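PDB 2QVP: uncharacterized protein from Shewanella amazonensis, which is of unknown function but probably acts as a zinc-dependent hydrolase related to the metallocarboxypeptidases of the M14 family. Local coordinates for residues Q25-L30 / T111-G116; W83-F88 / L102-L107; R128-E133 / I149-A154; V179-P184 / R190-L195; N223-D226 / E230-L233. All blocks are in the same frame, centred on the assembly; numbering follows the deposited sequence.

Interaction 1. Residues Q25-L30 / T111-G116; sequences QRFYSL and TGFAKG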
# COMPACT_ATOMS: atom_id res chain seq x y z
N GLN A 25 17.91 -2.98 6.02
CA GLN A 25 18.57 -2.15 7.04
C GLN A 25 18.57 -0.67 6.62
O GLN A 25 18.30 0.21 7.45
CB GLN A 25 20.01 -2.61 7.34
CG GLN A 25 20.14 -3.83 8.29
CD GLN A 25 21.55 -3.96 8.94
OE1 GLN A 25 22.50 -3.23 8.57
NE2 GLN A 25 21.68 -4.87 9.92
N ARG A 26 18.91 -0.42 5.35
CA ARG A 26 18.86 0.91 4.76
C ARG A 26 17.43 1.45 4.75
O ARG A 26 17.22 2.64 5.01
CB ARG A 26 19.44 0.94 3.33
CG ARG A 26 19.33 2.32 2.60
CD ARG A 26 20.09 3.44 3.30
NE ARG A 26 21.53 3.18 3.25
CZ ARG A 26 22.31 3.36 2.18
NH1 ARG A 26 21.83 3.84 1.03
NH2 ARG A 26 23.60 3.07 2.25
N PHE A 27 16.48 0.59 4.38
CA PHE A 27 15.06 0.93 4.39
C PHE A 27 14.59 1.46 5.76
O PHE A 27 14.05 2.57 5.86
CB PHE A 27 14.18 -0.26 3.96
CG PHE A 27 12.74 0.09 3.95
CD1 PHE A 27 12.24 0.90 2.93
CD2 PHE A 27 11.90 -0.29 5.00
CE1 PHE A 27 10.93 1.29 2.95
CE2 PHE A 27 10.59 0.11 5.03
CZ PHE A 27 10.10 0.90 4.00
N TYR A 28 14.80 0.67 6.82
CA TYR A 28 14.40 1.07 8.16
C TYR A 28 15.18 2.28 8.64
O TYR A 28 14.61 3.11 9.31
CB TYR A 28 14.54 -0.06 9.17
CG TYR A 28 13.50 -1.16 9.08
CD1 TYR A 28 12.14 -0.87 9.20
CD2 TYR A 28 13.88 -2.50 9.02
CE1 TYR A 28 11.19 -1.88 9.22
CE2 TYR A 28 12.94 -3.52 9.02
CZ TYR A 28 11.60 -3.20 9.12
OH TYR A 28 10.66 -4.19 9.14
N SER A 29 16.45 2.41 8.28
CA SER A 29 17.22 3.62 8.63
C SER A 29 16.61 4.91 8.06
O SER A 29 16.39 5.89 8.79
CB SER A 29 18.64 3.50 8.12
OG SER A 29 19.30 2.52 8.89
N LEU A 30 16.28 4.87 6.77
CA LEU A 30 15.71 6.03 6.10
C LEU A 30 14.26 6.30 6.54
O LEU A 30 13.85 7.46 6.59
CB LEU A 30 15.82 5.91 4.58
CG LEU A 30 17.25 5.78 4.05
CD1 LEU A 30 17.24 5.50 2.53
CD2 LEU A 30 18.15 6.97 4.40
N THR A 111 10.32 -10.03 5.83
CA THR A 111 11.11 -11.24 5.57
C THR A 111 11.11 -11.53 4.08
O THR A 111 12.14 -11.96 3.54
CB THR A 111 10.60 -12.46 6.38
OG1 THR A 111 9.28 -12.82 5.95
CG2 THR A 111 10.60 -12.16 7.88
N GLY A 112 9.98 -11.29 3.42
CA GLY A 112 9.90 -11.39 1.98
C GLY A 112 10.75 -10.30 1.35
O GLY A 112 11.61 -10.57 0.50
N PHE A 113 10.49 -9.07 1.77
CA PHE A 113 11.21 -7.86 1.30
C PHE A 113 12.73 -7.97 1.35
O PHE A 113 13.43 -7.65 0.38
CB PHE A 113 10.75 -6.66 2.13
CG PHE A 113 11.31 -5.35 1.68
CD1 PHE A 113 10.69 -4.63 0.68
CD2 PHE A 113 12.43 -4.80 2.30
CE1 PHE A 113 11.17 -3.41 0.31
CE2 PHE A 113 12.92 -3.60 1.92
CZ PHE A 113 12.28 -2.89 0.94
N ALA A 114 13.23 -8.45 2.49
CA ALA A 114 14.66 -8.61 2.71
C ALA A 114 15.30 -9.57 1.72
O ALA A 114 16.50 -9.45 1.44
CB ALA A 114 14.93 -9.09 4.14
N LYS A 115 14.54 -10.55 1.22
CA LYS A 115 15.03 -11.55 0.25
C LYS A 115 14.58 -11.33 -1.18
O LYS A 115 15.07 -12.02 -2.09
CB LYS A 115 14.60 -12.95 0.72
CG LYS A 115 15.14 -13.34 2.13
CD LYS A 115 16.67 -13.44 2.19
CE LYS A 115 17.17 -13.67 3.61
NZ LYS A 115 16.61 -14.94 4.16
N GLY A 116 13.67 -10.39 -1.39
CA GLY A 116 13.13 -10.12 -2.72
C GLY A 116 12.17 -11.18 -3.22
O GLY A 116 12.08 -11.38 -4.43
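Phe27 and Phe113 both hold CG anti to the backbone N, with chi1 at -179° and -175°. This choice carries each ring out beside its own carbonyl carbon and into the space between helix 24-38 and helix 110-115. The CB bonds of both residues already point at the opposite helix. The two rings then form a T-shaped (edge-to-face) pair, in which an edge of Phe113 faces the flat of Phe27. Their centroids are 5.3 Å apart. The planes meet at 56°, so the T leans rather than standing upright. The nearest atoms are Phe27 CB and Phe113 CE2, at 4.1 Å. The Phe113 rim therefore also comes close to the root of the Phe27 side chain.

Trp83 of helix 80-91 joins both rings and turns the pair into an aromatic cluster. Phe27 meets it edge-to-face, and Phe113 CZ comes within 3.4 Å of Trp83 NE1. Leu107 and Pro82 also touch both phenylalanines. On helix 24-38, Phe27 CD2 sits 4.2 Å above one face of the neighbouring Tyr28 ring, offset toward its rim. Gly116 has positive phi and is the C' residue of the Schellman motif that ends the helix carrying Phe113.

The contact is small and carbon-only. Its direct part is one ring pair at ordinary van der Waals distance. The weak polarity of aromatic C-H groups set against a pi face may favour the tilted geometry, while dispersion and burial supply the attraction.

Interaction 2. Residues W83-F88 / L102-L107; sequences WGLLHF and LSVLPL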
# COMPACT_ATOMS: atom_id res chain seq x y z
N TRP A 83 9.66 1.47 -1.06
CA TRP A 83 10.61 2.49 -1.44
C TRP A 83 9.90 3.73 -1.92
O TRP A 83 10.36 4.82 -1.64
CB TRP A 83 11.62 2.00 -2.48
CG TRP A 83 12.58 0.99 -1.92
CD1 TRP A 83 12.60 -0.34 -2.17
CD2 TRP A 83 13.66 1.24 -1.00
NE1 TRP A 83 13.61 -0.94 -1.47
CE2 TRP A 83 14.28 -0.00 -0.74
CE3 TRP A 83 14.14 2.38 -0.35
CZ2 TRP A 83 15.36 -0.13 0.13
CZ3 TRP A 83 15.22 2.26 0.50
CH2 TRP A 83 15.82 1.01 0.72
N GLY A 84 8.80 3.55 -2.64
CA GLY A 84 7.97 4.65 -3.10
C GLY A 84 7.37 5.40 -1.92
O GLY A 84 7.29 6.65 -1.95
N LEU A 85 6.94 4.67 -0.90
CA LEU A 85 6.38 5.31 0.29
C LEU A 85 7.43 6.13 0.98
O LEU A 85 7.15 7.24 1.44
CB LEU A 85 5.84 4.29 1.25
CG LEU A 85 5.04 4.98 2.37
CD1 LEU A 85 3.59 4.54 2.29
CD2 LEU A 85 5.67 4.59 3.66
N LEU A 86 8.64 5.59 1.05
CA LEU A 86 9.76 6.30 1.62
C LEU A 86 9.98 7.59 0.82
O LEU A 86 10.16 8.66 1.40
CB LEU A 86 11.00 5.39 1.63
CG LEU A 86 12.12 5.58 2.62
CD1 LEU A 86 13.21 4.54 2.29
CD2 LEU A 86 12.67 6.97 2.59
N HIS A 87 9.93 7.49 -0.52
CA HIS A 87 10.10 8.67 -1.38
C HIS A 87 8.97 9.71 -1.19
O HIS A 87 9.22 10.93 -1.13
CB HIS A 87 10.27 8.25 -2.86
CG HIS A 87 10.48 9.40 -3.78
ND1 HIS A 87 11.67 10.10 -3.84
CD2 HIS A 87 9.65 10.01 -4.66
CE1 HIS A 87 11.56 11.09 -4.71
NE2 HIS A 87 10.34 11.06 -5.22
N PHE A 88 7.73 9.22 -1.07
CA PHE A 88 6.54 10.04 -0.80
C PHE A 88 6.74 10.86 0.48
O PHE A 88 6.59 12.09 0.47
CB PHE A 88 5.27 9.14 -0.74
CG PHE A 88 4.04 9.78 -0.09
CD1 PHE A 88 3.27 10.71 -0.77
CD2 PHE A 88 3.61 9.36 1.19
CE1 PHE A 88 2.15 11.28 -0.17
CE2 PHE A 88 2.49 9.93 1.79
CZ PHE A 88 1.76 10.88 1.11
N LEU A 102 -3.13 11.07 8.46
CA LEU A 102 -2.49 10.08 7.59
C LEU A 102 -1.83 8.97 8.41
O LEU A 102 -1.10 9.26 9.33
CB LEU A 102 -1.48 10.73 6.66
CG LEU A 102 -0.85 9.82 5.60
CD1 LEU A 102 -1.85 9.27 4.61
CD2 LEU A 102 0.26 10.58 4.89
N SER A 103 -2.15 7.71 8.08
CA SER A 103 -1.52 6.53 8.64
C SER A 103 -0.84 5.73 7.54
O SER A 103 -1.28 5.75 6.36
CB SER A 103 -2.56 5.71 9.37
OG SER A 103 -3.09 6.53 10.38
N VAL A 104 0.25 5.04 7.88
CA VAL A 104 0.98 4.29 6.90
C VAL A 104 1.46 2.97 7.46
O VAL A 104 1.90 2.94 8.57
CB VAL A 104 2.21 5.10 6.37
CG1 VAL A 104 3.08 4.22 5.54
CG2 VAL A 104 1.78 6.33 5.54
N LEU A 105 1.29 1.89 6.70
CA LEU A 105 1.84 0.57 6.98
C LEU A 105 2.97 0.48 5.93
O LEU A 105 2.74 0.02 4.82
CB LEU A 105 0.80 -0.55 6.81
CG LEU A 105 -0.25 -0.67 7.93
CD1 LEU A 105 -1.42 -1.55 7.56
CD2 LEU A 105 0.43 -1.21 9.24
N PRO A 106 4.18 0.98 6.26
CA PRO A 106 5.22 1.06 5.23
C PRO A 106 5.75 -0.27 4.65
O PRO A 106 6.12 -0.31 3.47
CB PRO A 106 6.33 1.86 5.93
CG PRO A 106 6.10 1.73 7.34
CD PRO A 106 4.66 1.54 7.54
N LEU A 107 5.77 -1.32 5.47
CA LEU A 107 6.26 -2.65 5.10
C LEU A 107 5.59 -3.74 5.95
O LEU A 107 5.87 -3.89 7.14
CB LEU A 107 7.77 -2.71 5.25
CG LEU A 107 8.54 -4.00 4.94
CD1 LEU A 107 8.14 -4.61 3.58
CD2 LEU A 107 10.05 -3.68 5.05
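Leu85 meets Val104 and Pro106 at the tight end of this contact, and Phe88 meets Leu102 at the looser end. Leu85 CD2 lies 3.2 Å from Val104 CG1 and Leu85 CD1 lies 3.3 Å from the same methyl. Both are shorter than usual carbon contacts. The two Leu85 methyls thus straddle a single Val104 branch as the side chains slide past each other in opposite directions. Leu85 chi2, at 116°, is far from a staggered value. The exact placing of its methyls is therefore somewhat doubtful. The same CD2 methyl of Leu85 also touches Pro106 CB at 3.6 Å.

The second pair is relaxed. Phe88 and Leu102 both have CG anti to the backbone N, which sends their side chains toward each other from opposite directions. Leu102 CD2 arrives at the edge of the Phe88 ring, in its plane, 3.9 Å from Phe88 CE2. Neither end is open to water, for all five touching residues are buried. Ile70 of strand 67-72 packs against both Leu85 and Phe88.

The more exposed side belongs to the back of the helix. There His87, partly exposed, packs on Leu257 and Ala260 of helix 252-270. Trp83, although its CB points away from the strand, is buried, and its NE1 is hydrogen-bonded to Ser21 O.

Leu85 and Phe88 are three residues apart, about one helical turn, and Leu102 and Val104 share one side of their strand. Helix 80-91 is thus laid on the sheet between strands 67-72 and 101-105, the packing of a beta-alpha-beta crossover in an alpha/beta fold.

Interaction 3. Residues R128-E133 / I149-A154; sequences RGFFIE and ILLEHA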
# COMPACT_ATOMS: atom_id res chain seq x y z
N ARG A 128 -3.53 -12.19 1.82
CA ARG A 128 -4.83 -12.84 1.85
C ARG A 128 -5.19 -13.42 3.21
O ARG A 128 -4.35 -13.45 4.12
CB ARG A 128 -5.02 -13.77 0.62
CG ARG A 128 -5.31 -12.87 -0.69
CD ARG A 128 -6.04 -13.54 -1.86
NE ARG A 128 -7.44 -13.86 -1.56
CZ ARG A 128 -8.20 -14.70 -2.29
NH1 ARG A 128 -7.74 -15.28 -3.41
NH2 ARG A 128 -9.47 -14.96 -1.91
N GLY A 129 -6.46 -13.71 3.38
CA GLY A 129 -7.02 -14.22 4.63
C GLY A 129 -7.46 -13.19 5.63
O GLY A 129 -7.29 -13.37 6.82
N PHE A 130 -8.07 -12.11 5.15
CA PHE A 130 -8.62 -11.06 6.02
C PHE A 130 -10.13 -11.17 5.93
O PHE A 130 -10.69 -10.92 4.87
CB PHE A 130 -8.16 -9.68 5.57
CG PHE A 130 -6.69 -9.45 5.72
CD1 PHE A 130 -6.18 -9.00 6.93
CD2 PHE A 130 -5.81 -9.69 4.65
CE1 PHE A 130 -4.82 -8.78 7.09
CE2 PHE A 130 -4.46 -9.49 4.81
CZ PHE A 130 -3.95 -9.02 6.04
N PHE A 131 -10.78 -11.52 7.04
CA PHE A 131 -12.20 -11.77 7.03
C PHE A 131 -12.92 -10.86 8.00
O PHE A 131 -12.34 -10.33 8.94
CB PHE A 131 -12.51 -13.23 7.41
CG PHE A 131 -11.78 -14.21 6.59
CD1 PHE A 131 -12.32 -14.65 5.37
CD2 PHE A 131 -10.52 -14.66 7.00
CE1 PHE A 131 -11.60 -15.52 4.58
CE2 PHE A 131 -9.82 -15.56 6.23
CZ PHE A 131 -10.35 -15.99 5.01
N ILE A 132 -14.19 -10.65 7.68
CA ILE A 132 -15.08 -9.90 8.52
C ILE A 132 -16.34 -10.77 8.48
O ILE A 132 -16.88 -11.06 7.40
CB ILE A 132 -15.18 -8.35 8.09
CG1 ILE A 132 -15.94 -7.54 9.14
CG2 ILE A 132 -15.84 -8.13 6.74
CD1 ILE A 132 -15.59 -6.08 9.10
N GLU A 133 -16.75 -11.26 9.66
CA GLU A 133 -17.90 -12.16 9.84
C GLU A 133 -18.88 -11.53 10.81
O GLU A 133 -18.56 -11.37 12.00
CB GLU A 133 -17.46 -13.52 10.38
CG GLU A 133 -16.47 -14.26 9.52
CD GLU A 133 -16.98 -14.50 8.11
OE1 GLU A 133 -18.17 -14.77 7.98
OE2 GLU A 133 -16.18 -14.41 7.15
N ILE A 149 -1.22 -10.44 12.82
CA ILE A 149 -0.75 -9.23 13.55
C ILE A 149 -1.64 -8.02 13.22
O ILE A 149 -2.10 -7.32 14.13
CB ILE A 149 0.73 -8.88 13.27
CG1 ILE A 149 1.64 -9.84 14.04
CG2 ILE A 149 1.06 -7.36 13.60
CD1 ILE A 149 3.06 -9.76 13.63
N LEU A 150 -1.90 -7.80 11.93
CA LEU A 150 -2.76 -6.68 11.51
C LEU A 150 -4.21 -6.86 11.97
O LEU A 150 -4.85 -5.88 12.36
CB LEU A 150 -2.67 -6.43 9.99
CG LEU A 150 -1.59 -5.45 9.51
CD1 LEU A 150 -0.27 -5.54 10.28
CD2 LEU A 150 -1.39 -5.61 8.01
N LEU A 151 -4.72 -8.11 11.93
CA LEU A 151 -6.10 -8.37 12.39
C LEU A 151 -6.25 -8.15 13.89
O LEU A 151 -7.30 -7.72 14.34
CB LEU A 151 -6.62 -9.77 12.04
CG LEU A 151 -7.41 -10.16 10.76
CD1 LEU A 151 -8.15 -8.99 10.12
CD2 LEU A 151 -6.60 -10.93 9.72
N GLU A 152 -5.21 -8.44 14.65
CA GLU A 152 -5.22 -8.11 16.07
C GLU A 152 -5.37 -6.59 16.31
O GLU A 152 -5.79 -6.24 17.39
CB GLU A 152 -3.97 -8.65 16.76
CG GLU A 152 -4.03 -10.15 16.94
CD GLU A 152 -2.68 -10.79 17.31
OE1 GLU A 152 -1.65 -10.07 17.40
OE2 GLU A 152 -2.66 -12.03 17.50
N HIS A 153 -5.03 -5.73 15.34
CA HIS A 153 -5.23 -4.26 15.48
C HIS A 153 -6.25 -3.81 14.46
O HIS A 153 -6.15 -2.71 13.94
CB HIS A 153 -3.90 -3.47 15.35
CG HIS A 153 -2.82 -3.96 16.26
ND1 HIS A 153 -2.04 -5.05 15.96
CD2 HIS A 153 -2.35 -3.48 17.45
CE1 HIS A 153 -1.16 -5.25 16.93
NE2 HIS A 153 -1.33 -4.31 17.84
N ALA A 154 -7.29 -4.63 14.24
CA ALA A 154 -8.27 -4.38 13.22
C ALA A 154 -8.98 -3.06 13.40
O ALA A 154 -9.09 -2.30 12.46
CB ALA A 154 -9.30 -5.53 13.15
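Phe130 and Leu151 mark the closest backbone approach, their CA atoms 7.4 Å apart. Residues 128-133 run into strand 131-133, one arm of a small antiparallel hairpin with strand 136-138. Residues 149-154 hold the end of helix 145-152, the break at His153 and the first residue of helix 154-160. Gly129, with phi 88°, shapes the chain before Phe130, and its carbonyl O lies 3.9 Å from Leu151 CD2.

The contact is carried by one ring. Phe130 CG lies beside the backbone N, anti to the carbonyl carbon (chi1 -66°), and the ring extends to the helix. Its CD1 corner touches both methyls of Leu151, CD2 at 3.4 Å and CD1 at 3.7 Å. Leu151 is off staggered torsions, so its methyl positions are somewhat uncertain. Leu150 CB meets the ring at its edge, 4.3 Å from Phe130 CE1. Phe229 and Phe232 of helix 229-235 pack on Phe130. An alanine in place of Leu151 removes both methyls and would probably open a gap at the CD1 corner of Phe130.

His153 takes the N-cap position of helix 154-160. Its ND1 donates in the ring plane to Ile149 O at 2.9 Å, with an N-H...O angle of 154°.

Interaction 4. Residues V179-P184 / R190-L195; sequences VYTFEP and RFSHSL. With SO4 (sulfate ion), chain E.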
# COMPACT_ATOMS: atom_id res chain seq x y z
N VAL A 179 -4.98 -0.43 -12.03
CA VAL A 179 -5.40 -0.29 -10.65
C VAL A 179 -6.65 -1.13 -10.39
O VAL A 179 -7.45 -1.41 -11.31
CB VAL A 179 -5.70 1.18 -10.29
CG1 VAL A 179 -4.42 2.00 -10.24
CG2 VAL A 179 -6.74 1.78 -11.29
N TYR A 180 -6.76 -1.56 -9.13
CA TYR A 180 -7.93 -2.20 -8.59
C TYR A 180 -8.53 -1.06 -7.82
O TYR A 180 -7.82 -0.45 -7.02
CB TYR A 180 -7.63 -3.32 -7.59
CG TYR A 180 -7.16 -4.63 -8.17
CD1 TYR A 180 -5.81 -4.87 -8.39
CD2 TYR A 180 -8.07 -5.63 -8.53
CE1 TYR A 180 -5.38 -6.06 -8.96
CE2 TYR A 180 -7.64 -6.84 -9.09
CZ TYR A 180 -6.30 -7.04 -9.31
OH TYR A 180 -5.88 -8.23 -9.82
N THR A 181 -9.80 -0.73 -8.03
CA THR A 181 -10.43 0.31 -7.22
C THR A 181 -11.78 -0.11 -6.67
O THR A 181 -12.45 -1.02 -7.18
CB THR A 181 -10.59 1.64 -8.00
OG1 THR A 181 -11.46 1.43 -9.12
CG2 THR A 181 -9.23 2.17 -8.49
N PHE A 182 -12.17 0.58 -5.61
CA PHE A 182 -13.40 0.38 -4.91
C PHE A 182 -14.06 1.74 -4.72
O PHE A 182 -13.45 2.63 -4.12
CB PHE A 182 -13.15 -0.27 -3.54
CG PHE A 182 -12.48 -1.63 -3.61
CD1 PHE A 182 -11.09 -1.75 -3.64
CD2 PHE A 182 -13.24 -2.77 -3.58
CE1 PHE A 182 -10.49 -3.00 -3.70
CE2 PHE A 182 -12.65 -4.02 -3.63
CZ PHE A 182 -11.28 -4.14 -3.69
N GLU A 183 -15.27 1.91 -5.25
CA GLU A 183 -16.04 3.14 -5.02
C GLU A 183 -17.47 2.74 -4.87
O GLU A 183 -17.88 1.72 -5.46
CB GLU A 183 -15.93 4.14 -6.17
CG GLU A 183 -14.54 4.65 -6.51
CD GLU A 183 -14.59 5.75 -7.58
OE1 GLU A 183 -15.29 6.74 -7.36
OE2 GLU A 183 -13.90 5.65 -8.63
N PRO A 184 -18.27 3.51 -4.10
CA PRO A 184 -19.70 3.18 -3.93
C PRO A 184 -20.58 3.62 -5.13
O PRO A 184 -21.46 4.46 -4.98
CB PRO A 184 -20.05 3.93 -2.64
CG PRO A 184 -19.17 5.16 -2.72
CD PRO A 184 -17.89 4.71 -3.33
N ARG A 190 -13.97 9.74 -10.99
CA ARG A 190 -12.77 10.60 -10.90
C ARG A 190 -11.67 10.02 -10.03
O ARG A 190 -10.51 10.12 -10.40
CB ARG A 190 -13.11 11.99 -10.34
N PHE A 191 -12.05 9.45 -8.88
CA PHE A 191 -11.13 8.80 -7.96
C PHE A 191 -10.28 7.72 -8.64
O PHE A 191 -9.05 7.74 -8.57
CB PHE A 191 -11.87 8.22 -6.76
CG PHE A 191 -10.98 7.46 -5.81
CD1 PHE A 191 -10.16 8.13 -4.92
CD2 PHE A 191 -10.96 6.07 -5.82
CE1 PHE A 191 -9.34 7.44 -4.06
CE2 PHE A 191 -10.14 5.39 -4.98
CZ PHE A 191 -9.34 6.07 -4.09
N SER A 192 -10.96 6.78 -9.28
CA SER A 192 -10.33 5.69 -9.99
C SER A 192 -9.47 6.20 -11.15
O SER A 192 -8.32 5.80 -11.32
CB SER A 192 -11.39 4.74 -10.55
OG SER A 192 -12.15 4.11 -9.53
N HIS A 193 -10.06 7.09 -11.96
CA HIS A 193 -9.37 7.63 -13.13
C HIS A 193 -8.13 8.46 -12.77
O HIS A 193 -7.14 8.38 -13.49
CB HIS A 193 -10.33 8.44 -14.02
CG HIS A 193 -11.47 7.64 -14.56
ND1 HIS A 193 -12.67 8.22 -14.92
CD2 HIS A 193 -11.63 6.31 -14.73
CE1 HIS A 193 -13.51 7.28 -15.34
NE2 HIS A 193 -12.90 6.11 -15.23
N SER A 194 -8.18 9.22 -11.68
CA SER A 194 -7.04 10.05 -11.28
C SER A 194 -5.84 9.20 -10.84
O SER A 194 -4.71 9.50 -11.21
CB SER A 194 -7.46 11.06 -10.21
OG SER A 194 -8.47 11.93 -10.73
N LEU A 195 -6.10 8.15 -10.07
CA LEU A 195 -5.05 7.24 -9.62
C LEU A 195 -4.45 6.46 -10.78
O LEU A 195 -3.23 6.30 -10.86
CB LEU A 195 -5.54 6.28 -8.52
CG LEU A 195 -5.25 6.75 -7.09
CD1 LEU A 195 -3.77 6.59 -6.76
CD2 LEU A 195 -5.70 8.19 -6.87
S SO4 E . -17.31 11.00 -10.29
O1 SO4 E . -17.79 12.37 -10.43
O2 SO4 E . -16.02 11.03 -9.61
O3 SO4 E . -18.26 10.20 -9.50
O4 SO4 E . -17.17 10.39 -11.61
O HOH W 1 -14.91 9.31 -7.66
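The Glu183 and Phe191 side chains cross obliquely, with the carboxylate and ring planes 75° apart. Glu183 CG is 3.9 Å from Phe191 CD2, and Glu183 CD is 3.8 Å from Phe191 CB. From above the carboxylate plane, Ser192 N donates to Glu183 OE2 at 3.2 Å. Ser192 OG also donates to Glu183 OE2; the modelled 2.5 Å is very short and its exact length doubtful. Gly189 N adds a third bond.

Strand 178-182, in the large mixed sheet, runs nearly antiparallel to helix 190-200, at 161° between the short segments. The carboxylate lies at the N-terminal end of that helix, where the amides and helix dipole would probably favour its charged form. A leucine in place of Glu183 would probably leave Ser192 OG and Ser192 N without their acceptor, and the helix start without its countercharge.

Thr181 OG1 sits between its backbone N and carbonyl carbon, which turns it to donate to Ser192 OG at 2.8 Å; Ser192 OG donates on to Glu183 OE2. A water that donates to Glu183 OE1 also accepts from Phe191 N and donates to a sulfate, probably from the crystallisation liquor. Arg190 N binds that sulfate directly, at 2.8 Å from its O2.

Interaction 5. Residues N223-D226 / E230-L233; sequences NHFD and ESFL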
# COMPACT_ATOMS: atom_id res chain seq x y z
N ASN A 223 -14.38 -2.86 -7.99
CA ASN A 223 -15.15 -3.57 -6.97
C ASN A 223 -15.04 -5.09 -7.07
O ASN A 223 -16.05 -5.78 -7.19
CB ASN A 223 -16.62 -3.13 -7.04
CG ASN A 223 -16.83 -1.70 -6.57
OD1 ASN A 223 -16.01 -1.15 -5.83
ND2 ASN A 223 -17.95 -1.10 -6.96
N HIS A 224 -13.79 -5.59 -7.09
CA HIS A 224 -13.50 -7.01 -7.13
C HIS A 224 -13.06 -7.39 -5.73
O HIS A 224 -11.94 -7.10 -5.35
CB HIS A 224 -12.38 -7.35 -8.12
CG HIS A 224 -11.87 -8.76 -7.97
ND1 HIS A 224 -12.54 -9.85 -8.50
CD2 HIS A 224 -10.81 -9.27 -7.30
CE1 HIS A 224 -11.89 -10.96 -8.18
NE2 HIS A 224 -10.84 -10.63 -7.45
N PHE A 225 -13.96 -8.01 -4.96
CA PHE A 225 -13.70 -8.42 -3.58
C PHE A 225 -13.21 -9.85 -3.43
O PHE A 225 -13.70 -10.76 -4.09
CB PHE A 225 -14.93 -8.22 -2.72
CG PHE A 225 -15.29 -6.80 -2.52
CD1 PHE A 225 -16.05 -6.13 -3.45
CD2 PHE A 225 -14.88 -6.13 -1.39
CE1 PHE A 225 -16.39 -4.82 -3.28
CE2 PHE A 225 -15.24 -4.81 -1.19
CZ PHE A 225 -16.00 -4.16 -2.13
N ASP A 226 -12.21 -10.02 -2.58
CA ASP A 226 -11.66 -11.32 -2.21
C ASP A 226 -11.31 -11.19 -0.73
O ASP A 226 -11.96 -10.43 -0.04
CB ASP A 226 -10.49 -11.69 -3.14
CG ASP A 226 -9.40 -10.66 -3.15
OD1 ASP A 226 -9.41 -9.72 -2.31
OD2 ASP A 226 -8.53 -10.79 -4.05
N GLU A 230 -7.19 -4.83 1.43
CA GLU A 230 -8.03 -3.71 0.90
C GLU A 230 -9.51 -4.08 0.76
O GLU A 230 -10.36 -3.25 1.01
CB GLU A 230 -7.45 -3.10 -0.42
CG GLU A 230 -7.37 -3.98 -1.68
CD GLU A 230 -6.18 -4.97 -1.73
OE1 GLU A 230 -5.43 -5.12 -0.73
OE2 GLU A 230 -6.02 -5.64 -2.77
N SER A 231 -9.81 -5.31 0.34
CA SER A 231 -11.19 -5.82 0.33
C SER A 231 -11.75 -5.80 1.76
O SER A 231 -12.87 -5.36 1.98
CB SER A 231 -11.28 -7.25 -0.22
OG SER A 231 -11.09 -7.29 -1.61
N PHE A 232 -10.95 -6.29 2.71
CA PHE A 232 -11.33 -6.29 4.13
C PHE A 232 -11.67 -4.87 4.64
O PHE A 232 -12.70 -4.66 5.26
CB PHE A 232 -10.22 -6.95 4.98
CG PHE A 232 -10.31 -6.65 6.48
CD1 PHE A 232 -11.23 -7.31 7.27
CD2 PHE A 232 -9.46 -5.73 7.07
CE1 PHE A 232 -11.34 -7.02 8.65
CE2 PHE A 232 -9.55 -5.45 8.44
CZ PHE A 232 -10.50 -6.09 9.22
N LEU A 233 -10.78 -3.92 4.41
CA LEU A 233 -10.98 -2.53 4.88
C LEU A 233 -12.12 -1.80 4.19
O LEU A 233 -12.76 -0.97 4.84
CB LEU A 233 -9.69 -1.71 4.75
CG LEU A 233 -8.57 -2.08 5.72
CD1 LEU A 233 -7.40 -1.17 5.43
CD2 LEU A 233 -9.05 -1.96 7.19
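Phe225 and Asp226 lie in the loop that leads from edge strand 220-222 into helix 229-235, and both fold back onto Ser231 in the helix's first turn. It is a local strand-to-helix connection, with the CA atoms of Phe225 and Ser231 only 5.3 Å apart. Ser231 is buried, and its side chain points at the loop.

Asp226 supplies the polar half. Its chi1 of 56° tucks CG between the backbone N and the carbonyl carbon, which brings OD1 to 3.0 Å from Ser231 OG. The serine proton may go to OD1, but another acceptor is within reach. Ser228 OG, between the segments, hydrogen-bonds with both Asp226 OD1 and Ser231 OG, linking the two.

Phe225 supplies the apolar half. Its CD2 packs on Ser231 CB at 3.9 Å, and Ser231 O lies at the ring edge, in plane, 4.0 Å from Phe225 CE2. The same ring makes a cation-pi contact with Arg235 and an edge-to-face pair with Phe182.

The side chain of Asp226 is about 9 Å from that of Glu245, the predicted active-site proton donor/acceptor, and Asp226 O hydrogen-bonds to a glycerol, probably from the crystallisation liquor.

One small serine thus serves two surfaces at once. Its hydroxyl lies among a carboxylate and a second hydroxyl, while its CB lies against an aromatic ring. The start of the helix is tied to the loop by both polarity and packing.

In the fold
Interactions 1 and 2 are buried and apolar, and they meet through Trp83 and Leu107. Interaction 1 packs two helices against each other, while interaction 2 lays a helix on the main sheet. Interaction 3 is also buried and carbon-rich, but it lies, like interaction 1, farther from the chain's centre than interaction 2. Leu150 touches Leu105 of interaction 2, and Phe130 and Leu151 touch Phe232 of interaction 5. Interactions 4 and 5 are more polar, each centred on a carboxylate and a serine. They join the same edge of the sheet, where Asn223 bonds to Thr181 O and Glu183 O. Interaction 4 is mostly buried, and interaction 5 only partly. Both lie across the chain's centre from interaction 1.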